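Local atomic coordinates of probable glutathione S-transferase (Pseudomonas aeruginosa, PDB entry 6JWK), a protein that probably isomerises maleylpyruvate as a zeta-class member of the glutathione S-transferase superfamily, and may also have glutathione transferase activity. Residues L82-L96 with H149-V163. Sequence-based numbering, arbitrary orientation.
Sequences LIPLDPLHRAQALEL and HRRGAFFAGAAAGIV
Gln92 and Arg151 meet through a single, nearly straight hydrogen bond: Arg151 NH2 reaches Gln92 OE1 at 3.0 Å, lying on a lone pair in the carbonyl plane. One water completes the polar group, donating to both Gln92 OE1 and His149 O and accepting from Arg151 NE, so that the amide oxygen takes two bonds. A long, bent arginine suits this place: turns at chi2 (-75°) and chi3 (149°) fold the chain across His89, whose ring receives a CH-pi contact from Arg151 CD, 3.8 Å from its centroid. On the opposite face of that ring lies Asp86 OD2, which also caps helix 87-103 by accepting from His89 N. Gln92 NE2 sits over the His149 ring, 3.5 Å from CD2, while a second water joins Gln92 O to His149 ND1.

Deeper in, Phe155 CE1 packs on Ala93 CB, whose small methyl lets ring and helix approach closely. Leu96 CD2 rests against both Phe155 CD2 and Val163 CG1, 3.5 Å from the latter. At the far end Ile162 N, in the first turn of helix 162-176, donates to Leu82 O at 2.8 Å, and Asp74 accepts from Leu82 N and Ile83 N. Gly161, the N-cap residue, brings its CA to 3.6 Å from Leu82 O, a close approach that suits a residue with no side chain. The arrangement joins the start of helix 87-103 to the loop entering helix 162-176 in the all-helical C-terminal domain of the GST fold.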
ATOM      1  N   LEU B  82       3.557 -16.772  -2.640  1.00 23.79           N
ATOM      2  CA  LEU B  82       3.946 -15.425  -3.162  1.00 22.44           C
ATOM      3  C   LEU B  82       4.427 -14.541  -2.014  1.00 20.91           C
ATOM      4  O   LEU B  82       5.098 -13.536  -2.265  1.00 22.07           O
ATOM      5  CB  LEU B  82       2.772 -14.785  -3.911  1.00 22.85           C
ATOM      6  CG  LEU B  82       2.300 -15.568  -5.134  1.00 26.38           C
ATOM      7  CD1 LEU B  82       1.088 -14.925  -5.750  1.00 27.90           C
ATOM      8  CD2 LEU B  82       3.390 -15.715  -6.170  1.00 29.10           C
ATOM      9  N   ILE B  83       4.046 -14.871  -0.783  1.00 24.25           N
ATOM     10  CA  ILE B  83       4.429 -14.108   0.445  1.00 25.49           C
ATOM     11  C   ILE B  83       5.107 -15.059   1.403  1.00 22.70           C
ATOM     12  O   ILE B  83       4.522 -16.066   1.782  1.00 24.28           O
ATOM     13  CB  ILE B  83       3.203 -13.424   1.105  1.00 26.35           C
ATOM     14  CG1 ILE B  83       2.495 -12.501   0.113  1.00 27.45           C
ATOM     15  CG2 ILE B  83       3.646 -12.662   2.352  1.00 27.94           C
ATOM     16  CD1 ILE B  83       1.223 -11.903   0.627  1.00 29.54           C
ATOM     17  N   PRO B  84       6.322 -14.755   1.884  1.00 22.37           N
ATOM     18  CA  PRO B  84       7.056 -15.691   2.724  1.00 23.27           C
ATOM     19  C   PRO B  84       6.346 -16.047   4.034  1.00 28.51           C
ATOM     20  O   PRO B  84       5.630 -15.225   4.583  1.00 24.62           O
ATOM     21  CB  PRO B  84       8.330 -14.926   3.078  1.00 25.17           C
ATOM     22  CG  PRO B  84       8.449 -13.926   1.959  1.00 23.98           C
ATOM     23  CD  PRO B  84       7.031 -13.489   1.707  1.00 24.57           C
ATOM     24  N   LEU B  85       6.609 -17.254   4.524  1.00 29.29           N
ATOM     25  CA  LEU B  85       6.069 -17.752   5.809  1.00 32.88           C
ATOM     26  C   LEU B  85       6.915 -17.203   6.952  1.00 31.69           C
ATOM     27  O   LEU B  85       6.346 -16.816   7.981  1.00 29.62           O
ATOM     28  CB  LEU B  85       6.115 -19.284   5.794  1.00 39.00           C
ATOM     29  CG  LEU B  85       4.874 -19.951   5.220  1.00 41.12           C
ATOM     30  CD1 LEU B  85       4.967 -21.470   5.379  1.00 45.61           C
ATOM     31  CD2 LEU B  85       3.631 -19.400   5.887  1.00 42.65           C
ATOM     32  N   ASP B  86       8.235 -17.187   6.795  1.00 31.59           N
ATOM     33  CA  ASP B  86       9.138 -16.661   7.849  1.00 28.49           C
ATOM     34  C   ASP B  86       8.828 -15.180   8.111  1.00 29.46           C
ATOM     35  O   ASP B  86       8.798 -14.384   7.164  1.00 25.99           O
ATOM     36  CB  ASP B  86      10.584 -16.806   7.433  1.00 29.52           C
ATOM     37  CG  ASP B  86      11.542 -16.274   8.485  1.00 32.04           C
ATOM     38  OD1 ASP B  86      12.038 -17.086   9.242  1.00 40.96           O
ATOM     39  OD2 ASP B  86      11.824 -15.068   8.497  1.00 26.93           O
ATOM     40  N   PRO B  87       8.659 -14.768   9.388  1.00 28.57           N
ATOM     41  CA  PRO B  87       8.186 -13.425   9.736  1.00 29.19           C
ATOM     42  C   PRO B  87       9.115 -12.285   9.353  1.00 26.86           C
ATOM     43  O   PRO B  87       8.673 -11.289   8.804  1.00 22.97           O
ATOM     44  CB  PRO B  87       8.098 -13.433  11.275  1.00 29.98           C
ATOM     45  CG  PRO B  87       7.891 -14.881  11.607  1.00 32.88           C
ATOM     46  CD  PRO B  87       8.689 -15.642  10.582  1.00 29.52           C
ATOM     47  N   LEU B  88      10.400 -12.493   9.595  1.00 24.88           N
ATOM     48  CA  LEU B  88      11.416 -11.526   9.166  1.00 24.64           C
ATOM     49  C   LEU B  88      11.425 -11.411   7.623  1.00 23.72           C
ATOM     50  O   LEU B  88      11.409 -10.260   7.113  1.00 22.20           O
ATOM     51  CB  LEU B  88      12.780 -11.933   9.713  1.00 25.99           C
ATOM     52  CG  LEU B  88      13.893 -11.035   9.198  1.00 25.50           C
ATOM     53  CD1 LEU B  88      13.616  -9.615   9.617  1.00 28.22           C
ATOM     54  CD2 LEU B  88      15.260 -11.480   9.676  1.00 28.33           C
ATOM     55  N   HIS B  89      11.452 -12.523   6.901  1.00 22.82           N
ATOM     56  CA  HIS B  89      11.541 -12.519   5.422  1.00 22.49           C
ATOM     57  C   HIS B  89      10.254 -11.873   4.908  1.00 22.04           C
ATOM     58  O   HIS B  89      10.312 -11.156   3.899  1.00 19.54           O
ATOM     59  CB  HIS B  89      11.787 -13.945   4.892  1.00 26.36           C
ATOM     60  CG  HIS B  89      13.063 -14.529   5.407  1.00 27.52           C
ATOM     61  ND1 HIS B  89      13.402 -15.845   5.209  1.00 29.62           N
ATOM     62  CD2 HIS B  89      14.080 -13.980   6.115  1.00 28.48           C
ATOM     63  CE1 HIS B  89      14.559 -16.098   5.803  1.00 27.97           C
ATOM     64  NE2 HIS B  89      15.012 -14.964   6.322  1.00 27.27           N
ATOM     65  N   ARG B  90       9.122 -12.134   5.565  1.00 19.83           N
ATOM     66  CA  ARG B  90       7.827 -11.542   5.137  1.00 22.51           C
ATOM     67  C   ARG B  90       7.889 -10.010   5.313  1.00 21.65           C
ATOM     68  O   ARG B  90       7.541  -9.267   4.342  1.00 21.42           O
ATOM     69  CB  ARG B  90       6.656 -12.170   5.897  1.00 23.60           C
ATOM     70  CG  ARG B  90       5.317 -11.576   5.456  1.00 23.51           C
ATOM     71  CD  ARG B  90       4.087 -12.303   5.915  1.00 27.28           C
ATOM     72  NE  ARG B  90       4.080 -12.431   7.346  1.00 26.88           N
ATOM     73  CZ  ARG B  90       4.485 -13.498   8.025  1.00 35.26           C
ATOM     74  NH1 ARG B  90       4.404 -13.498   9.346  1.00 36.08           N
ATOM     75  NH2 ARG B  90       4.963 -14.567   7.401  1.00 38.48           N
ATOM     76  N   ALA B  91       8.356  -9.521   6.472  1.00 21.51           N
ATOM     77  CA  ALA B  91       8.432  -8.072   6.770  1.00 19.69           C
ATOM     78  C   ALA B  91       9.302  -7.392   5.717  1.00 21.33           C
ATOM     79  O   ALA B  91       8.931  -6.336   5.226  1.00 20.22           O
ATOM     80  CB  ALA B  91       8.941  -7.806   8.167  1.00 20.21           C
ATOM     81  N   GLN B  92      10.416  -8.032   5.331  1.00 20.11           N
ATOM     82  CA  GLN B  92      11.351  -7.481   4.323  1.00 20.87           C
ATOM     83  C   GLN B  92      10.701  -7.465   2.933  1.00 19.05           C
ATOM     84  O   GLN B  92      10.862  -6.489   2.225  1.00 19.60           O
ATOM     85  CB  GLN B  92      12.638  -8.309   4.397  1.00 22.74           C
ATOM     86  CG  GLN B  92      13.447  -7.947   5.635  1.00 22.97           C
ATOM     87  CD  GLN B  92      14.711  -8.766   5.779  1.00 25.45           C
ATOM     88  OE1 GLN B  92      14.800  -9.902   5.309  1.00 25.30           O
ATOM     89  NE2 GLN B  92      15.652  -8.221   6.537  1.00 25.86           N
ATOM     90  N   ALA B  93      10.024  -8.533   2.540  1.00 20.96           N
ATOM     91  CA  ALA B  93       9.350  -8.601   1.216  1.00 20.45           C
ATOM     92  C   ALA B  93       8.214  -7.560   1.191  1.00 21.20           C
ATOM     93  O   ALA B  93       8.124  -6.787   0.222  1.00 19.27           O
ATOM     94  CB  ALA B  93       8.890 -10.018   1.008  1.00 20.17           C
ATOM     95  N   LEU B  94       7.411  -7.469   2.260  1.00 18.38           N
ATOM     96  CA  LEU B  94       6.303  -6.467   2.304  1.00 19.83           C
ATOM     97  C   LEU B  94       6.855  -5.050   2.333  1.00 18.72           C
ATOM     98  O   LEU B  94       6.242  -4.187   1.701  1.00 19.85           O
ATOM     99  CB  LEU B  94       5.367  -6.726   3.488  1.00 20.10           C
ATOM    100  CG  LEU B  94       4.638  -8.063   3.437  1.00 21.48           C
ATOM    101  CD1 LEU B  94       3.860  -8.318   4.750  1.00 23.26           C
ATOM    102  CD2 LEU B  94       3.721  -8.100   2.236  1.00 23.54           C
ATOM    103  N   GLU B  95       8.028  -4.834   2.908  1.00 21.17           N
ATOM    104  CA  GLU B  95       8.630  -3.472   2.962  1.00 22.03           C
ATOM    105  C   GLU B  95       8.892  -3.025   1.522  1.00 21.59           C
ATOM    106  O   GLU B  95       8.595  -1.834   1.187  1.00 18.76           O
ATOM    107  CB  GLU B  95       9.867  -3.376   3.862  1.00 25.60           C
ATOM    108  CG  GLU B  95      10.586  -2.017   3.711  1.00 31.27           C
ATOM    109  CD  GLU B  95      11.148  -1.241   4.905  1.00 42.46           C
ATOM    110  OE1 GLU B  95      12.025  -1.808   5.536  1.00 56.57           O
ATOM    111  OE2 GLU B  95      10.814   0.019   5.110  1.00 40.01           O
ATOM    112  N   LEU B  96       9.509  -3.892   0.707  1.00 19.57           N
ATOM    113  CA  LEU B  96       9.841  -3.521  -0.688  1.00 17.97           C
ATOM    114  C   LEU B  96       8.565  -3.433  -1.523  1.00 16.21           C
ATOM    115  O   LEU B  96       8.443  -2.503  -2.307  1.00 17.64           O
ATOM    116  CB  LEU B  96      10.846  -4.534  -1.239  1.00 19.34           C
ATOM    117  CG  LEU B  96      11.345  -4.256  -2.648  1.00 20.14           C
ATOM    118  CD1 LEU B  96      11.784  -2.829  -2.833  1.00 20.11           C
ATOM    119  CD2 LEU B  96      12.487  -5.207  -2.946  1.00 19.70           C
ATOM    120  N   HIS B 149      18.511  -6.968   1.414  1.00 23.17           N
ATOM    121  CA  HIS B 149      17.604  -7.923   2.093  1.00 23.27           C
ATOM    122  C   HIS B 149      17.233  -9.134   1.239  1.00 21.26           C
ATOM    123  O   HIS B 149      16.532 -10.000   1.771  1.00 23.85           O
ATOM    124  CB  HIS B 149      16.348  -7.190   2.593  1.00 24.84           C
ATOM    125  CG  HIS B 149      16.654  -6.123   3.595  1.00 31.19           C
ATOM    126  ND1 HIS B 149      15.908  -4.949   3.685  1.00 38.04           N
ATOM    127  CD2 HIS B 149      17.601  -6.047   4.560  1.00 30.70           C
ATOM    128  CE1 HIS B 149      16.430  -4.186   4.644  1.00 39.27           C
ATOM    129  NE2 HIS B 149      17.490  -4.820   5.173  1.00 32.54           N
ATOM    130  N   ARG B 150      17.548  -9.146  -0.048  1.00 20.49           N
ATOM    131  CA  ARG B 150      17.149 -10.275  -0.915  1.00 20.05           C
ATOM    132  C   ARG B 150      17.637 -11.603  -0.326  1.00 19.64           C
ATOM    133  O   ARG B 150      18.694 -11.636   0.342  1.00 20.10           O
ATOM    134  CB  ARG B 150      17.665 -10.134  -2.338  1.00 19.84           C
ATOM    135  CG  ARG B 150      19.160 -10.412  -2.489  1.00 21.35           C
ATOM    136  CD  ARG B 150      19.654  -9.875  -3.804  1.00 21.39           C
ATOM    137  NE  ARG B 150      18.941 -10.446  -4.937  1.00 19.53           N
ATOM    138  CZ  ARG B 150      18.986  -9.955  -6.171  1.00 19.90           C
ATOM    139  NH1 ARG B 150      19.666  -8.870  -6.461  1.00 18.20           N
ATOM    140  NH2 ARG B 150      18.321 -10.547  -7.124  1.00 20.09           N
ATOM    141  N   ARG B 151      16.904 -12.671  -0.560  1.00 21.17           N
ATOM    142  CA  ARG B 151      17.295 -14.006  -0.055  1.00 23.18           C
ATOM    143  C   ARG B 151      17.960 -14.825  -1.159  1.00 23.75           C
ATOM    144  O   ARG B 151      18.552 -15.849  -0.832  1.00 23.63           O
ATOM    145  CB  ARG B 151      16.089 -14.710   0.558  1.00 27.29           C
ATOM    146  CG  ARG B 151      15.508 -13.964   1.754  1.00 31.04           C
ATOM    147  CD  ARG B 151      16.413 -14.151   2.968  1.00 34.21           C
ATOM    148  NE  ARG B 151      16.406 -13.013   3.871  1.00 34.56           N
ATOM    149  CZ  ARG B 151      17.152 -12.931   4.960  1.00 35.32           C
ATOM    150  NH1 ARG B 151      17.968 -13.941   5.251  1.00 32.47           N
ATOM    151  NH2 ARG B 151      17.105 -11.830   5.715  1.00 36.03           N
ATOM    152  N   GLY B 152      17.816 -14.435  -2.422  1.00 23.51           N
ATOM    153  CA  GLY B 152      18.220 -15.281  -3.563  1.00 23.22           C
ATOM    154  C   GLY B 152      18.199 -14.532  -4.879  1.00 19.50           C
ATOM    155  O   GLY B 152      18.361 -13.287  -4.882  1.00 19.77           O
ATOM    156  N   ALA B 153      18.119 -15.308  -5.953  1.00 20.05           N
ATOM    157  CA  ALA B 153      18.065 -14.851  -7.358  1.00 19.88           C
ATOM    158  C   ALA B 153      16.889 -13.895  -7.433  1.00 20.31           C
ATOM    159  O   ALA B 153      16.994 -12.891  -8.120  1.00 17.62           O
ATOM    160  CB  ALA B 153      17.875 -16.008  -8.303  1.00 21.02           C
ATOM    161  N   PHE B 154      15.824 -14.238  -6.719  1.00 19.88           N
ATOM    162  CA  PHE B 154      14.658 -13.339  -6.507  1.00 20.69           C
ATOM    163  C   PHE B 154      14.701 -12.841  -5.065  1.00 20.78           C
ATOM    164  O   PHE B 154      15.454 -13.384  -4.237  1.00 22.17           O
ATOM    165  CB  PHE B 154      13.347 -14.051  -6.842  1.00 19.81           C
ATOM    166  CG  PHE B 154      13.323 -14.658  -8.222  1.00 22.47           C
ATOM    167  CD1 PHE B 154      12.925 -13.900  -9.314  1.00 21.38           C
ATOM    168  CD2 PHE B 154      13.850 -15.937  -8.442  1.00 21.68           C
ATOM    169  CE1 PHE B 154      12.940 -14.443 -10.585  1.00 22.11           C
ATOM    170  CE2 PHE B 154      13.826 -16.492  -9.708  1.00 25.29           C
ATOM    171  CZ  PHE B 154      13.374 -15.744 -10.775  1.00 23.84           C
ATOM    172  N   PHE B 155      13.823 -11.901  -4.728  1.00 21.79           N
ATOM    173  CA  PHE B 155      13.865 -11.239  -3.407  1.00 20.09           C
ATOM    174  C   PHE B 155      13.683 -12.292  -2.313  1.00 19.33           C
ATOM    175  O   PHE B 155      14.425 -12.278  -1.321  1.00 18.06           O
ATOM    176  CB  PHE B 155      12.836 -10.121  -3.250  1.00 20.25           C
ATOM    177  CG  PHE B 155      13.078  -9.385  -1.967  1.00 18.34           C
ATOM    178  CD1 PHE B 155      12.513  -9.834  -0.784  1.00 18.86           C
ATOM    179  CD2 PHE B 155      13.915  -8.297  -1.934  1.00 18.24           C
ATOM    180  CE1 PHE B 155      12.762  -9.172   0.398  1.00 18.46           C
ATOM    181  CE2 PHE B 155      14.163  -7.637  -0.744  1.00 20.83           C
ATOM    182  CZ  PHE B 155      13.596  -8.079   0.415  1.00 19.33           C
ATOM    183  N   ALA B 156      12.686 -13.138  -2.453  1.00 18.40           N
ATOM    184  CA  ALA B 156      12.292 -14.058  -1.385  1.00 18.14           C
ATOM    185  C   ALA B 156      13.153 -15.331  -1.446  1.00 22.15           C
ATOM    186  O   ALA B 156      13.022 -16.123  -0.541  1.00 21.81           O
ATOM    187  CB  ALA B 156      10.825 -14.352  -1.440  1.00 21.20           C
ATOM    188  N   GLY B 157      13.968 -15.549  -2.468  1.00 21.62           N
ATOM    189  CA  GLY B 157      14.704 -16.826  -2.625  1.00 21.38           C
ATOM    190  C   GLY B 157      14.781 -17.278  -4.070  1.00 22.22           C
ATOM    191  O   GLY B 157      15.090 -16.450  -4.979  1.00 19.59           O
ATOM    192  N   ALA B 158      14.575 -18.574  -4.312  1.00 20.20           N
ATOM    193  CA  ALA B 158      14.798 -19.145  -5.654  1.00 22.68           C
ATOM    194  C   ALA B 158      13.540 -18.928  -6.522  1.00 24.42           C
ATOM    195  O   ALA B 158      13.588 -19.283  -7.711  1.00 22.79           O
ATOM    196  CB  ALA B 158      15.134 -20.623  -5.524  1.00 24.47           C
ATOM    197  N   ALA B 159      12.434 -18.434  -5.956  1.00 21.58           N
ATOM    198  CA  ALA B 159      11.164 -18.223  -6.712  1.00 23.90           C
ATOM    199  C   ALA B 159      10.718 -16.741  -6.652  1.00 24.69           C
ATOM    200  O   ALA B 159      10.862 -16.119  -5.607  1.00 23.68           O
ATOM    201  CB  ALA B 159      10.090 -19.105  -6.134  1.00 24.09           C
ATOM    202  N   ALA B 160      10.141 -16.228  -7.737  1.00 20.91           N
ATOM    203  CA  ALA B 160       9.475 -14.914  -7.795  1.00 20.31           C
ATOM    204  C   ALA B 160       8.249 -14.874  -6.871  1.00 19.95           C
ATOM    205  O   ALA B 160       7.585 -15.914  -6.600  1.00 19.68           O
ATOM    206  CB  ALA B 160       9.102 -14.600  -9.224  1.00 22.03           C
ATOM    207  N   GLY B 161       7.944 -13.692  -6.365  1.00 18.55           N
ATOM    208  CA  GLY B 161       6.821 -13.536  -5.424  1.00 19.30           C
ATOM    209  C   GLY B 161       6.298 -12.118  -5.442  1.00 18.92           C
ATOM    210  O   GLY B 161       6.456 -11.431  -6.484  1.00 19.52           O
ATOM    211  N   ILE B 162       5.685 -11.711  -4.342  1.00 18.33           N
ATOM    212  CA  ILE B 162       4.981 -10.413  -4.267  1.00 19.51           C
ATOM    213  C   ILE B 162       5.918  -9.269  -4.674  1.00 18.38           C
ATOM    214  O   ILE B 162       5.464  -8.311  -5.313  1.00 18.45           O
ATOM    215  CB  ILE B 162       4.349 -10.212  -2.881  1.00 19.26           C
ATOM    216  CG1 ILE B 162       3.451  -8.978  -2.922  1.00 22.10           C
ATOM    217  CG2 ILE B 162       5.382 -10.143  -1.789  1.00 19.00           C
ATOM    218  CD1 ILE B 162       2.639  -8.770  -1.651  1.00 25.36           C
ATOM    219  N   VAL B 163       7.223  -9.338  -4.376  1.00 17.74           N
ATOM    220  CA  VAL B 163       8.129  -8.214  -4.695  1.00 16.08           C
ATOM    221  C   VAL B 163       8.194  -8.037  -6.222  1.00 17.01           C
ATOM    222  O   VAL B 163       8.056  -6.858  -6.735  1.00 15.37           O
ATOM    223  CB  VAL B 163       9.497  -8.453  -4.044  1.00 17.88           C
ATOM    224  CG1 VAL B 163      10.538  -7.564  -4.651  1.00 18.59           C
ATOM    225  CG2 VAL B 163       9.426  -8.264  -2.539  1.00 18.06           C
TER
HETATM  226  O   HOH W   1      14.434 -11.134   2.906  1.00 25.77           O
HETATM  227  O   HOH W   2      13.149  -4.992   2.376  1.00 30.28           O